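Geranyltranstransferase (PDB 3TS7) probably catalyses the magnesium-dependent condensation of isopentenyl diphosphate with allylic diphosphates to build farnesyl diphosphate. Local coordinates at residues B[17-22]-B[71-76]; B[25-30]-B[134-139]; B[44-49]-B[82-87]. All coordinates share one frame; numbering follows the deposited sequence.

Contact 1: residues B[17-22]-B[71-76]; sequences QERVER and LLDGPA
Arg19 and Asp73 close a bidentate, side-on salt bridge that ties helix 5-27 to the start of helix 73-90 in the all-helical isoprenoid synthase fold. The guanidinium presents its NE edge, and each carboxylate oxygen takes one nitrogen. NE donates to Asp73 OD1 over 2.8 Å, almost straight at 163° and within the guanidinium plane, and it meets the syn lone pair of that oxygen. The second bond, from Arg19 NH2 to Asp73 OD2, is 3.0 Å long and more bent, and its acceptor is tilted out of the guanidinium plane. The two flat groups are nonetheless nearly coplanar, 22° apart, although the side chains that carry them run at about a right angle to each other.

Arg19 spans the gap because CG stands anti to the backbone N (chi1 -179°) and the chain beyond it stays extended as far as NE. Neighbours fix both ends of the pair. NH2 of Arg19 forms a further salt bridge with Asp70, just ahead of helix 73-90, so two acidic groups share this arginine. Tyr59 of helix 53-65 packs against Val20 of one helix and Ala76 of the other, so its side chain bridges the two. Its hydroxyl OH is hydrogen-bonded to Asp73 OD1, the same oxygen that receives NE of Arg19.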
ATOM      1  N   GLN B  17     -15.942   2.328  18.682  1.00 40.37           N
ATOM      2  CA  GLN B  17     -15.969   1.094  17.911  1.00 46.17           C
ATOM      3  C   GLN B  17     -17.164   1.042  16.953  1.00 48.14           C
ATOM      4  O   GLN B  17     -17.043   0.526  15.845  1.00 49.01           O
ATOM      5  CB  GLN B  17     -15.952  -0.122  18.833  1.00 40.74           C
ATOM      6  CG  GLN B  17     -14.575  -0.395  19.432  1.00 51.60           C
ATOM      7  CD  GLN B  17     -14.585  -1.519  20.456  1.00 62.47           C
ATOM      8  OE1 GLN B  17     -15.625  -1.852  21.017  1.00 57.63           O
ATOM      9  NE2 GLN B  17     -13.417  -2.104  20.707  1.00 65.99           N
ATOM     10  N   GLU B  18     -18.303   1.586  17.376  1.00 47.84           N
ATOM     11  CA  GLU B  18     -19.463   1.710  16.498  1.00 48.38           C
ATOM     12  C   GLU B  18     -19.254   2.778  15.427  1.00 47.25           C
ATOM     13  O   GLU B  18     -19.606   2.565  14.261  1.00 45.21           O
ATOM     14  CB  GLU B  18     -20.722   2.002  17.311  1.00 52.56           C
ATOM     15  CG  GLU B  18     -21.228   0.792  18.104  1.00 56.64           C
ATOM     16  CD  GLU B  18     -22.145   1.171  19.269  1.00 76.73           C
ATOM     17  OE1 GLU B  18     -22.565   2.348  19.359  1.00 78.03           O
ATOM     18  OE2 GLU B  18     -22.443   0.282  20.101  1.00 68.61           O
ATOM     19  N   ARG B  19     -18.672   3.911  15.822  1.00 47.37           N
ATOM     20  CA  ARG B  19     -18.373   5.010  14.899  1.00 44.47           C
ATOM     21  C   ARG B  19     -17.360   4.600  13.822  1.00 45.61           C
ATOM     22  O   ARG B  19     -17.550   4.910  12.642  1.00 43.04           O
ATOM     23  CB  ARG B  19     -17.890   6.248  15.650  1.00 42.38           C
ATOM     24  CG  ARG B  19     -17.590   7.417  14.750  1.00 36.51           C
ATOM     25  CD  ARG B  19     -16.955   8.552  15.500  1.00 46.27           C
ATOM     26  NE  ARG B  19     -16.751   9.690  14.606  1.00 40.22           N
ATOM     27  CZ  ARG B  19     -17.421  10.832  14.667  1.00 50.46           C
ATOM     28  NH1 ARG B  19     -18.341  11.015  15.609  1.00 45.88           N
ATOM     29  NH2 ARG B  19     -17.155  11.800  13.793  1.00 40.10           N
ATOM     30  N   VAL B  20     -16.306   3.883  14.213  1.00 39.65           N
ATOM     31  CA  VAL B  20     -15.345   3.373  13.224  1.00 39.11           C
ATOM     32  C   VAL B  20     -15.945   2.250  12.339  1.00 41.30           C
ATOM     33  O   VAL B  20     -15.602   2.151  11.162  1.00 44.66           O
ATOM     34  CB  VAL B  20     -13.998   2.925  13.880  1.00 41.64           C
ATOM     35  CG1 VAL B  20     -14.130   1.557  14.518  1.00 31.16           C
ATOM     36  CG2 VAL B  20     -12.860   2.944  12.855  1.00 42.55           C
ATOM     37  N   GLU B  21     -16.837   1.423  12.893  1.00 41.58           N
ATOM     38  CA  GLU B  21     -17.463   0.356  12.119  1.00 42.89           C
ATOM     39  C   GLU B  21     -18.230   0.930  10.925  1.00 43.06           C
ATOM     40  O   GLU B  21     -18.146   0.389   9.815  1.00 45.91           O
ATOM     41  CB  GLU B  21     -18.418  -0.468  12.984  1.00 40.83           C
ATOM     42  CG  GLU B  21     -19.024  -1.702  12.291  1.00 45.12           C
ATOM     43  CD  GLU B  21     -18.035  -2.848  12.114  1.00 61.93           C
ATOM     44  OE1 GLU B  21     -18.294  -3.722  11.262  1.00 69.07           O
ATOM     45  OE2 GLU B  21     -17.006  -2.893  12.826  1.00 76.06           O
ATOM     46  N   ARG B  22     -18.956   2.020  11.166  1.00 41.39           N
ATOM     47  CA  ARG B  22     -19.714   2.732  10.132  1.00 46.67           C
ATOM     48  C   ARG B  22     -18.801   3.488   9.176  1.00 47.15           C
ATOM     49  O   ARG B  22     -19.100   3.612   7.982  1.00 45.40           O
ATOM     50  CB  ARG B  22     -20.699   3.712  10.766  1.00 46.71           C
ATOM     51  CG  ARG B  22     -21.863   3.060  11.550  1.00 57.59           C
ATOM     52  CD  ARG B  22     -22.936   4.084  11.929  1.00 65.13           C
ATOM     53  NE  ARG B  22     -22.365   5.394  12.268  1.00 86.82           N
ATOM     54  CZ  ARG B  22     -22.069   5.816  13.501  1.00 93.18           C
ATOM     55  NH1 ARG B  22     -22.293   5.039  14.559  1.00 90.72           N
ATOM     56  NH2 ARG B  22     -21.545   7.030  13.680  1.00 71.46           N
ATOM     57  N   LEU B  71     -12.856  15.065  11.810  1.00 37.35           N
ATOM     58  CA  LEU B  71     -11.557  15.121  11.136  1.00 37.26           C
ATOM     59  C   LEU B  71     -10.727  13.841  11.305  1.00 35.53           C
ATOM     60  O   LEU B  71      -9.705  13.672  10.635  1.00 38.75           O
ATOM     61  CB  LEU B  71     -10.723  16.318  11.617  1.00 31.13           C
ATOM     62  CG  LEU B  71     -11.276  17.740  11.475  1.00 38.40           C
ATOM     63  CD1 LEU B  71     -10.197  18.756  11.835  1.00 43.18           C
ATOM     64  CD2 LEU B  71     -11.823  18.027  10.082  1.00 37.35           C
ATOM     65  N   LEU B  72     -11.179  12.950  12.178  1.00 34.03           N
ATOM     66  CA  LEU B  72     -10.399  11.781  12.587  1.00 37.29           C
ATOM     67  C   LEU B  72     -10.907  10.474  12.022  1.00 34.96           C
ATOM     68  O   LEU B  72     -10.165   9.511  12.029  1.00 35.00           O
ATOM     69  CB  LEU B  72     -10.327  11.673  14.123  1.00 34.87           C
ATOM     70  CG  LEU B  72      -9.723  12.855  14.893  1.00 38.51           C
ATOM     71  CD1 LEU B  72      -9.976  12.666  16.368  1.00 45.19           C
ATOM     72  CD2 LEU B  72      -8.242  13.061  14.619  1.00 37.78           C
ATOM     73  N   ASP B  73     -12.150  10.444  11.525  1.00 34.89           N
ATOM     74  CA  ASP B  73     -12.701   9.254  10.897  1.00 36.18           C
ATOM     75  C   ASP B  73     -11.812   8.693   9.779  1.00 35.25           C
ATOM     76  O   ASP B  73     -11.517   7.511   9.779  1.00 39.34           O
ATOM     77  CB  ASP B  73     -14.119   9.503  10.359  1.00 38.44           C
ATOM     78  CG  ASP B  73     -15.143   9.717  11.464  1.00 45.81           C
ATOM     79  OD1 ASP B  73     -15.095   9.024  12.498  1.00 47.84           O
ATOM     80  OD2 ASP B  73     -16.018  10.578  11.292  1.00 41.22           O
ATOM     81  N   GLY B  74     -11.394   9.556   8.856  1.00 37.59           N
ATOM     82  CA  GLY B  74     -10.517   9.192   7.749  1.00 36.07           C
ATOM     83  C   GLY B  74      -9.193   8.595   8.194  1.00 38.03           C
ATOM     84  O   GLY B  74      -8.895   7.456   7.835  1.00 35.16           O
ATOM     85  N   PRO B  75      -8.410   9.340   9.008  1.00 37.23           N
ATOM     86  CA  PRO B  75      -7.152   8.772   9.521  1.00 34.72           C
ATOM     87  C   PRO B  75      -7.334   7.501  10.347  1.00 31.90           C
ATOM     88  O   PRO B  75      -6.505   6.606  10.234  1.00 37.28           O
ATOM     89  CB  PRO B  75      -6.583   9.914  10.354  1.00 32.64           C
ATOM     90  CG  PRO B  75      -7.065  11.109   9.667  1.00 33.72           C
ATOM     91  CD  PRO B  75      -8.485  10.777   9.325  1.00 27.69           C
ATOM     92  N   ALA B  76      -8.426   7.386  11.111  1.00 32.18           N
ATOM     93  CA  ALA B  76      -8.685   6.171  11.901  1.00 31.64           C
ATOM     94  C   ALA B  76      -8.932   4.962  11.006  1.00 38.75           C
ATOM     95  O   ALA B  76      -8.403   3.886  11.268  1.00 38.61           O
ATOM     96  CB  ALA B  76      -9.837   6.358  12.892  1.00 28.75           C
TER

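Contact 2: residues B[25-30]-B[134-139]; sequences DARLPA and DPSIAV
Asp134 OD1 is gripped twice by Arg27, from NE at 2.8 Å and from NH2 at 2.9 Å, so one carboxylate oxygen sits in the notch between two nitrogens of the guanidinium. It lies in the plane of that group, at its edge. The carboxylate is turned 45° against the guanidinium: NH2 meets the syn lone pair of OD1, whereas NE approaches on the syn side but well out of the carboxylate plane.

The other oxygen, OD2, faces its own loop. Ser136 OG donates to Asp134 OD2 at 2.7 Å, and the backbone N of Ser136 reaches the same OD2 at 3.2 Å, closing an Asx turn. Both come from one face of the carboxylate. Ser136 OG lies between its own backbone N and carbonyl carbon (chi1 66°), where it can serve OD2 and also receive a weak bond, 3.3 Å long, from Arg27 NH2. A water accepts from Arg27 NH2 at 2.6 Å and has a weak link to Ser136 OG.

Asp134 directly follows helix 113-133 and starts a type I beta turn that runs to Ile137. Arg27, near the end of helix 5-27, packs on Val130 of helix 113-133 and on Cys77 of helix 73-90, while its NH1 bonds to Ala23 O. With four donors divided between its two oxygens, the buried carboxylate is probably held as an anion, and one aspartate both shapes the turn and pairs with the arginine across the contact.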
ATOM      1  N   ASP B  25     -17.171   0.850   6.788  1.00 41.55           N
ATOM      2  CA  ASP B  25     -18.229   0.452   5.849  1.00 43.06           C
ATOM      3  C   ASP B  25     -18.452   1.520   4.766  1.00 44.54           C
ATOM      4  O   ASP B  25     -18.551   1.192   3.579  1.00 44.26           O
ATOM      5  CB  ASP B  25     -19.537   0.178   6.605  1.00 48.02           C
ATOM      6  CG  ASP B  25     -20.674  -0.262   5.684  1.00 52.65           C
ATOM      7  OD1 ASP B  25     -20.420  -0.996   4.707  1.00 54.73           O
ATOM      8  OD2 ASP B  25     -21.826   0.136   5.939  1.00 58.85           O
ATOM      9  N   ALA B  26     -18.495   2.786   5.180  1.00 42.42           N
ATOM     10  CA  ALA B  26     -18.643   3.902   4.255  1.00 46.10           C
ATOM     11  C   ALA B  26     -17.460   4.062   3.290  1.00 50.89           C
ATOM     12  O   ALA B  26     -17.631   4.608   2.200  1.00 47.21           O
ATOM     13  CB  ALA B  26     -18.916   5.216   5.014  1.00 42.96           C
ATOM     14  N   ARG B  27     -16.275   3.575   3.674  1.00 48.73           N
ATOM     15  CA  ARG B  27     -15.082   3.699   2.822  1.00 44.60           C
ATOM     16  C   ARG B  27     -14.718   2.400   2.091  1.00 43.37           C
ATOM     17  O   ARG B  27     -13.772   2.369   1.308  1.00 39.73           O
ATOM     18  CB  ARG B  27     -13.884   4.226   3.632  1.00 38.71           C
ATOM     19  CG  ARG B  27     -13.955   5.718   3.941  1.00 36.69           C
ATOM     20  CD  ARG B  27     -13.193   6.113   5.202  1.00 45.73           C
ATOM     21  NE  ARG B  27     -13.387   7.532   5.509  1.00 35.60           N
ATOM     22  CZ  ARG B  27     -14.403   8.013   6.230  1.00 33.08           C
ATOM     23  NH1 ARG B  27     -15.313   7.196   6.743  1.00 30.68           N
ATOM     24  NH2 ARG B  27     -14.512   9.314   6.436  1.00 34.02           N
ATOM     25  N   LEU B  28     -15.450   1.323   2.355  1.00 36.98           N
ATOM     26  CA  LEU B  28     -15.178   0.078   1.654  1.00 40.01           C
ATOM     27  C   LEU B  28     -16.100  -0.049   0.436  1.00 43.95           C
ATOM     28  O   LEU B  28     -17.305   0.184   0.559  1.00 44.16           O
ATOM     29  CB  LEU B  28     -15.347  -1.131   2.575  1.00 39.90           C
ATOM     30  CG  LEU B  28     -14.188  -1.407   3.552  1.00 45.01           C
ATOM     31  CD1 LEU B  28     -14.630  -2.424   4.593  1.00 34.28           C
ATOM     32  CD2 LEU B  28     -12.937  -1.865   2.827  1.00 41.15           C
ATOM     33  N   PRO B  29     -15.536  -0.417  -0.734  1.00 44.88           N
ATOM     34  CA  PRO B  29     -16.363  -0.567  -1.946  1.00 45.65           C
ATOM     35  C   PRO B  29     -17.423  -1.655  -1.747  1.00 44.52           C
ATOM     36  O   PRO B  29     -17.132  -2.686  -1.134  1.00 45.50           O
ATOM     37  CB  PRO B  29     -15.354  -0.981  -3.022  1.00 44.68           C
ATOM     38  CG  PRO B  29     -13.990  -0.605  -2.464  1.00 50.77           C
ATOM     39  CD  PRO B  29     -14.124  -0.773  -0.978  1.00 38.36           C
ATOM     40  N   ALA B  30     -18.627  -1.408  -2.263  1.00 43.81           N
ATOM     41  CA  ALA B  30     -19.810  -2.249  -2.029  1.00 46.08           C
ATOM     42  C   ALA B  30     -19.656  -3.728  -2.394  1.00 47.62           C
ATOM     43  O   ALA B  30     -18.986  -4.080  -3.370  1.00 50.05           O
ATOM     44  CB  ALA B  30     -21.006  -1.673  -2.753  1.00 42.72           C
ATOM     45  N   ASP B 134     -10.081  11.881   0.953  1.00 38.40           N
ATOM     46  CA  ASP B 134     -11.242  11.981   1.852  1.00 39.96           C
ATOM     47  C   ASP B 134     -11.517  13.450   2.247  1.00 37.83           C
ATOM     48  O   ASP B 134     -10.675  14.087   2.891  1.00 38.14           O
ATOM     49  CB  ASP B 134     -11.033  11.075   3.088  1.00 41.60           C
ATOM     50  CG  ASP B 134     -12.272  10.918   3.955  1.00 42.42           C
ATOM     51  OD1 ASP B 134     -12.250  10.013   4.818  1.00 42.47           O
ATOM     52  OD2 ASP B 134     -13.253  11.685   3.809  1.00 48.26           O
ATOM     53  N   PRO B 135     -12.683  13.999   1.817  1.00 43.34           N
ATOM     54  CA  PRO B 135     -12.924  15.423   2.037  1.00 41.91           C
ATOM     55  C   PRO B 135     -13.234  15.768   3.498  1.00 41.42           C
ATOM     56  O   PRO B 135     -13.064  16.919   3.901  1.00 41.68           O
ATOM     57  CB  PRO B 135     -14.121  15.727   1.124  1.00 40.56           C
ATOM     58  CG  PRO B 135     -14.853  14.441   1.003  1.00 42.72           C
ATOM     59  CD  PRO B 135     -13.790  13.362   1.066  1.00 46.04           C
ATOM     60  N   SER B 136     -13.660  14.776   4.276  1.00 41.34           N
ATOM     61  CA  SER B 136     -13.905  14.958   5.709  1.00 42.83           C
ATOM     62  C   SER B 136     -12.609  15.181   6.505  1.00 42.71           C
ATOM     63  O   SER B 136     -12.648  15.705   7.618  1.00 39.30           O
ATOM     64  CB  SER B 136     -14.701  13.787   6.280  1.00 41.25           C
ATOM     65  OG  SER B 136     -13.951  12.591   6.237  1.00 43.34           O
ATOM     66  N   ILE B 137     -11.461  14.817   5.936  1.00 36.10           N
ATOM     67  CA  ILE B 137     -10.183  15.170   6.554  1.00 39.49           C
ATOM     68  C   ILE B 137      -9.844  16.603   6.193  1.00 40.85           C
ATOM     69  O   ILE B 137      -8.921  16.874   5.406  1.00 42.74           O
ATOM     70  CB  ILE B 137      -9.009  14.205   6.175  1.00 40.99           C
ATOM     71  CG1 ILE B 137      -9.477  12.747   6.172  1.00 33.46           C
ATOM     72  CG2 ILE B 137      -7.818  14.391   7.152  1.00 35.54           C
ATOM     73  CD1 ILE B 137      -8.379  11.732   5.722  1.00 34.10           C
ATOM     74  N   ALA B 138     -10.593  17.535   6.780  1.00 41.38           N
ATOM     75  CA  ALA B 138     -10.513  18.943   6.388  1.00 35.63           C
ATOM     76  C   ALA B 138      -9.358  19.657   7.097  1.00 42.40           C
ATOM     77  O   ALA B 138      -9.552  20.408   8.062  1.00 43.29           O
ATOM     78  CB  ALA B 138     -11.866  19.643   6.633  1.00 41.15           C
ATOM     79  N   VAL B 139      -8.141  19.391   6.622  1.00 39.93           N
ATOM     80  CA  VAL B 139      -6.925  19.945   7.197  1.00 30.65           C
ATOM     81  C   VAL B 139      -6.127  20.614   6.073  1.00 35.33           C
ATOM     82  O   VAL B 139      -6.421  20.388   4.906  1.00 37.03           O
ATOM     83  CB  VAL B 139      -6.054  18.823   7.850  1.00 39.82           C
ATOM     84  CG1 VAL B 139      -6.853  18.009   8.865  1.00 29.60           C
ATOM     85  CG2 VAL B 139      -5.456  17.908   6.787  1.00 34.58           C
TER
HETATM   86  O   HOH W   1     -16.445  10.733   7.461  1.00 48.15           O

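Contact 3: residues B[44-49]-B[82-87]; sequences YSVLGG and IHVYSL. With PO4 (phosphate ion), chain F.
Helices 36-46 and 73-90 belong to the helical bundle of the prenyl synthase fold, and they meet here through Val46 and Val84, close to a phosphate ion held by His83. Val46 CG2 touches Val84 CG1 at 3.6 Å, the two side chains crossing at about a right angle. With CG1 anti to its backbone N (chi1 173°), Val84 presents that methyl to the last turn of helix 36-46: CG1 also lies 3.7 Å from Ser45 O and 3.8 Å from Ser45 CB. Leu123 of helix 113-133, Leu24 of helix 5-27 and Leu28 pack on Val46 and continue the apolar cluster.

One residue before Val84, His83 meets the phosphate at the edge of its ring. NE2 donates to O1 of the ion at 2.7 Å and makes a weak bond to O4 at 3.3 Å. Leu87, one turn further on, lays CG 3.9 Å above one ring face, toward the rim, and its CD1 approaches phosphate O4. Lys51, just past the glycines that end segment 44-49, also bonds the ion. The ion probably came from the crystallisation liquor, but its place is consistent with the site where relatives bind isopentenyl diphosphate. Replacing His83 with a leucine would probably leave phosphate O1 without its short N-H partner and weaken the hold on the anion. Apolar methyls thus join the helices, while an aromatic N-H and a lysine beside them provide the donors for an anion.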
ATOM      1  N   TYR B  44     -15.013  -8.788   4.593  1.00 49.42           N
ATOM      2  CA  TYR B  44     -15.050  -9.941   5.505  1.00 49.04           C
ATOM      3  C   TYR B  44     -13.951  -9.808   6.550  1.00 49.14           C
ATOM      4  O   TYR B  44     -14.145 -10.150   7.713  1.00 46.74           O
ATOM      5  CB  TYR B  44     -14.858 -11.227   4.711  1.00 47.01           C
ATOM      6  CG  TYR B  44     -14.722 -12.496   5.512  1.00 52.11           C
ATOM      7  CD1 TYR B  44     -15.844 -13.276   5.811  1.00 53.82           C
ATOM      8  CD2 TYR B  44     -13.463 -12.950   5.928  1.00 59.37           C
ATOM      9  CE1 TYR B  44     -15.720 -14.470   6.517  1.00 54.97           C
ATOM     10  CE2 TYR B  44     -13.333 -14.126   6.652  1.00 57.07           C
ATOM     11  CZ  TYR B  44     -14.463 -14.880   6.944  1.00 64.93           C
ATOM     12  OH  TYR B  44     -14.330 -16.054   7.648  1.00 71.20           O
ATOM     13  N   SER B  45     -12.799  -9.320   6.107  1.00 48.23           N
ATOM     14  CA  SER B  45     -11.651  -9.119   6.970  1.00 46.11           C
ATOM     15  C   SER B  45     -11.714  -7.833   7.799  1.00 47.61           C
ATOM     16  O   SER B  45     -11.261  -7.817   8.942  1.00 44.69           O
ATOM     17  CB  SER B  45     -10.380  -9.174   6.150  1.00 46.38           C
ATOM     18  OG  SER B  45     -10.203 -10.468   5.602  1.00 45.34           O
ATOM     19  N   VAL B  46     -12.284  -6.767   7.246  1.00 44.36           N
ATOM     20  CA  VAL B  46     -12.297  -5.483   7.950  1.00 43.12           C
ATOM     21  C   VAL B  46     -13.462  -5.323   8.923  1.00 46.00           C
ATOM     22  O   VAL B  46     -13.283  -4.815  10.031  1.00 46.72           O
ATOM     23  CB  VAL B  46     -12.256  -4.289   6.964  1.00 41.24           C
ATOM     24  CG1 VAL B  46     -12.481  -2.950   7.677  1.00 35.90           C
ATOM     25  CG2 VAL B  46     -10.940  -4.261   6.270  1.00 35.48           C
ATOM     26  N   LEU B  47     -14.648  -5.763   8.518  1.00 42.94           N
ATOM     27  CA  LEU B  47     -15.855  -5.433   9.257  1.00 48.44           C
ATOM     28  C   LEU B  47     -16.248  -6.526  10.239  1.00 48.50           C
ATOM     29  O   LEU B  47     -15.676  -7.619  10.226  1.00 52.87           O
ATOM     30  CB  LEU B  47     -17.009  -5.126   8.294  1.00 50.67           C
ATOM     31  CG  LEU B  47     -16.849  -3.901   7.400  1.00 51.21           C
ATOM     32  CD1 LEU B  47     -17.969  -3.844   6.377  1.00 54.80           C
ATOM     33  CD2 LEU B  47     -16.780  -2.598   8.219  1.00 39.86           C
ATOM     34  N   GLY B  48     -17.214  -6.210  11.096  1.00 52.00           N
ATOM     35  CA  GLY B  48     -17.746  -7.163  12.077  1.00 58.81           C
ATOM     36  C   GLY B  48     -16.999  -7.183  13.401  1.00 65.79           C
ATOM     37  O   GLY B  48     -17.010  -8.194  14.108  1.00 68.50           O
ATOM     38  N   GLY B  49     -16.350  -6.073  13.743  1.00 64.17           N
ATOM     39  CA  GLY B  49     -15.643  -5.962  15.017  1.00 65.65           C
ATOM     40  C   GLY B  49     -14.150  -6.254  14.965  1.00 67.09           C
ATOM     41  O   GLY B  49     -13.521  -6.244  13.900  1.00 68.08           O
ATOM     42  N   ILE B  82      -4.617  -0.516   6.983  1.00 30.56           N
ATOM     43  CA  ILE B  82      -3.236  -0.989   6.970  1.00 34.91           C
ATOM     44  C   ILE B  82      -3.088  -2.183   7.898  1.00 35.36           C
ATOM     45  O   ILE B  82      -2.581  -3.227   7.474  1.00 36.48           O
ATOM     46  CB  ILE B  82      -2.210   0.113   7.338  1.00 33.09           C
ATOM     47  CG1 ILE B  82      -2.174   1.222   6.283  1.00 35.78           C
ATOM     48  CG2 ILE B  82      -0.803  -0.463   7.452  1.00 34.01           C
ATOM     49  CD1 ILE B  82      -1.648   0.792   4.902  1.00 42.56           C
ATOM     50  N   HIS B  83      -3.569  -2.036   9.135  1.00 35.45           N
ATOM     51  CA  HIS B  83      -3.534  -3.125  10.136  1.00 35.55           C
ATOM     52  C   HIS B  83      -4.161  -4.416   9.590  1.00 40.39           C
ATOM     53  O   HIS B  83      -3.531  -5.476   9.622  1.00 40.79           O
ATOM     54  CB  HIS B  83      -4.217  -2.682  11.435  1.00 33.37           C
ATOM     55  CG  HIS B  83      -4.430  -3.791  12.420  1.00 39.71           C
ATOM     56  ND1 HIS B  83      -3.386  -4.484  12.998  1.00 40.54           N
ATOM     57  CD2 HIS B  83      -5.564  -4.338  12.917  1.00 38.82           C
ATOM     58  CE1 HIS B  83      -3.870  -5.422  13.793  1.00 34.39           C
ATOM     59  NE2 HIS B  83      -5.188  -5.347  13.771  1.00 41.32           N
ATOM     60  N   VAL B  84      -5.376  -4.312   9.052  1.00 38.46           N
ATOM     61  CA  VAL B  84      -6.078  -5.478   8.494  1.00 41.39           C
ATOM     62  C   VAL B  84      -5.339  -6.096   7.297  1.00 36.87           C
ATOM     63  O   VAL B  84      -5.182  -7.312   7.233  1.00 41.23           O
ATOM     64  CB  VAL B  84      -7.570  -5.191   8.177  1.00 41.54           C
ATOM     65  CG1 VAL B  84      -8.223  -6.385   7.437  1.00 39.15           C
ATOM     66  CG2 VAL B  84      -8.342  -4.910   9.473  1.00 39.71           C
ATOM     67  N   TYR B  85      -4.858  -5.263   6.380  1.00 37.82           N
ATOM     68  CA  TYR B  85      -4.075  -5.772   5.258  1.00 40.35           C
ATOM     69  C   TYR B  85      -2.881  -6.624   5.765  1.00 46.49           C
ATOM     70  O   TYR B  85      -2.672  -7.734   5.261  1.00 41.90           O
ATOM     71  CB  TYR B  85      -3.674  -4.657   4.253  1.00 28.32           C
ATOM     72  CG  TYR B  85      -2.207  -4.541   4.013  1.00 31.15           C
ATOM     73  CD1 TYR B  85      -1.493  -5.537   3.331  1.00 39.67           C
ATOM     74  CD2 TYR B  85      -1.506  -3.438   4.500  1.00 27.17           C
ATOM     75  CE1 TYR B  85      -0.122  -5.427   3.159  1.00 32.97           C
ATOM     76  CE2 TYR B  85      -0.159  -3.324   4.328  1.00 28.85           C
ATOM     77  CZ  TYR B  85       0.534  -4.327   3.674  1.00 37.98           C
ATOM     78  OH  TYR B  85       1.884  -4.195   3.531  1.00 37.61           O
ATOM     79  N   SER B  86      -2.144  -6.125   6.764  1.00 41.38           N
ATOM     80  CA  SER B  86      -1.014  -6.858   7.336  1.00 40.97           C
ATOM     81  C   SER B  86      -1.431  -8.202   7.915  1.00 40.20           C
ATOM     82  O   SER B  86      -0.705  -9.166   7.736  1.00 42.91           O
ATOM     83  CB  SER B  86      -0.284  -6.047   8.416  1.00 37.88           C
ATOM     84  OG  SER B  86      -1.038  -6.031   9.620  1.00 41.79           O
ATOM     85  N   LEU B  87      -2.586  -8.256   8.591  1.00 38.04           N
ATOM     86  CA  LEU B  87      -3.158  -9.507   9.110  1.00 39.02           C
ATOM     87  C   LEU B  87      -3.453 -10.541   8.019  1.00 46.03           C
ATOM     88  O   LEU B  87      -3.037 -11.695   8.148  1.00 46.35           O
ATOM     89  CB  LEU B  87      -4.418  -9.267   9.950  1.00 43.15           C
ATOM     90  CG  LEU B  87      -4.288  -8.503  11.277  1.00 45.61           C
ATOM     91  CD1 LEU B  87      -5.624  -8.513  12.033  1.00 46.29           C
ATOM     92  CD2 LEU B  87      -3.189  -9.095  12.141  1.00 50.30           C
TER
HETATM   93  P   PO4 F 324      -7.581  -6.997  15.913  1.00 79.55           P
HETATM   94  O1  PO4 F 324      -7.557  -5.723  15.109  1.00 78.79           O
HETATM   95  O2  PO4 F 324      -7.292  -6.682  17.359  1.00 95.65           O
HETATM   96  O3  PO4 F 324      -8.951  -7.625  15.828  1.00 88.82           O
HETATM   97  O4  PO4 F 324      -6.550  -7.945  15.364  1.00 77.12           O

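How the contacts relate
Contact 3 is the buried one and lies nearest the centre of the chain; contact 1 is at the surface and contact 2, farthest out, is partly buried. The chemistry broadly follows: methyl packing in contact 3, with a phosphate held alongside, and arginine-aspartate pairs in the two contacts farther out. The two pairs differ in turn, since contact 1 divides its nitrogens between both oxygens and contact 2 gives two to one. Helix 5-27 serves contacts 1 and 2, and helix 73-90 serves contacts 1 and 3. Contacts 1 and 2 also touch directly, Gly74 CA lying 3.5 Å from Asp134 OD1. Glu21 OE1 links contact 1 to Gly48 N of contact 3, and Leu28 of contact 2 packs on Val46.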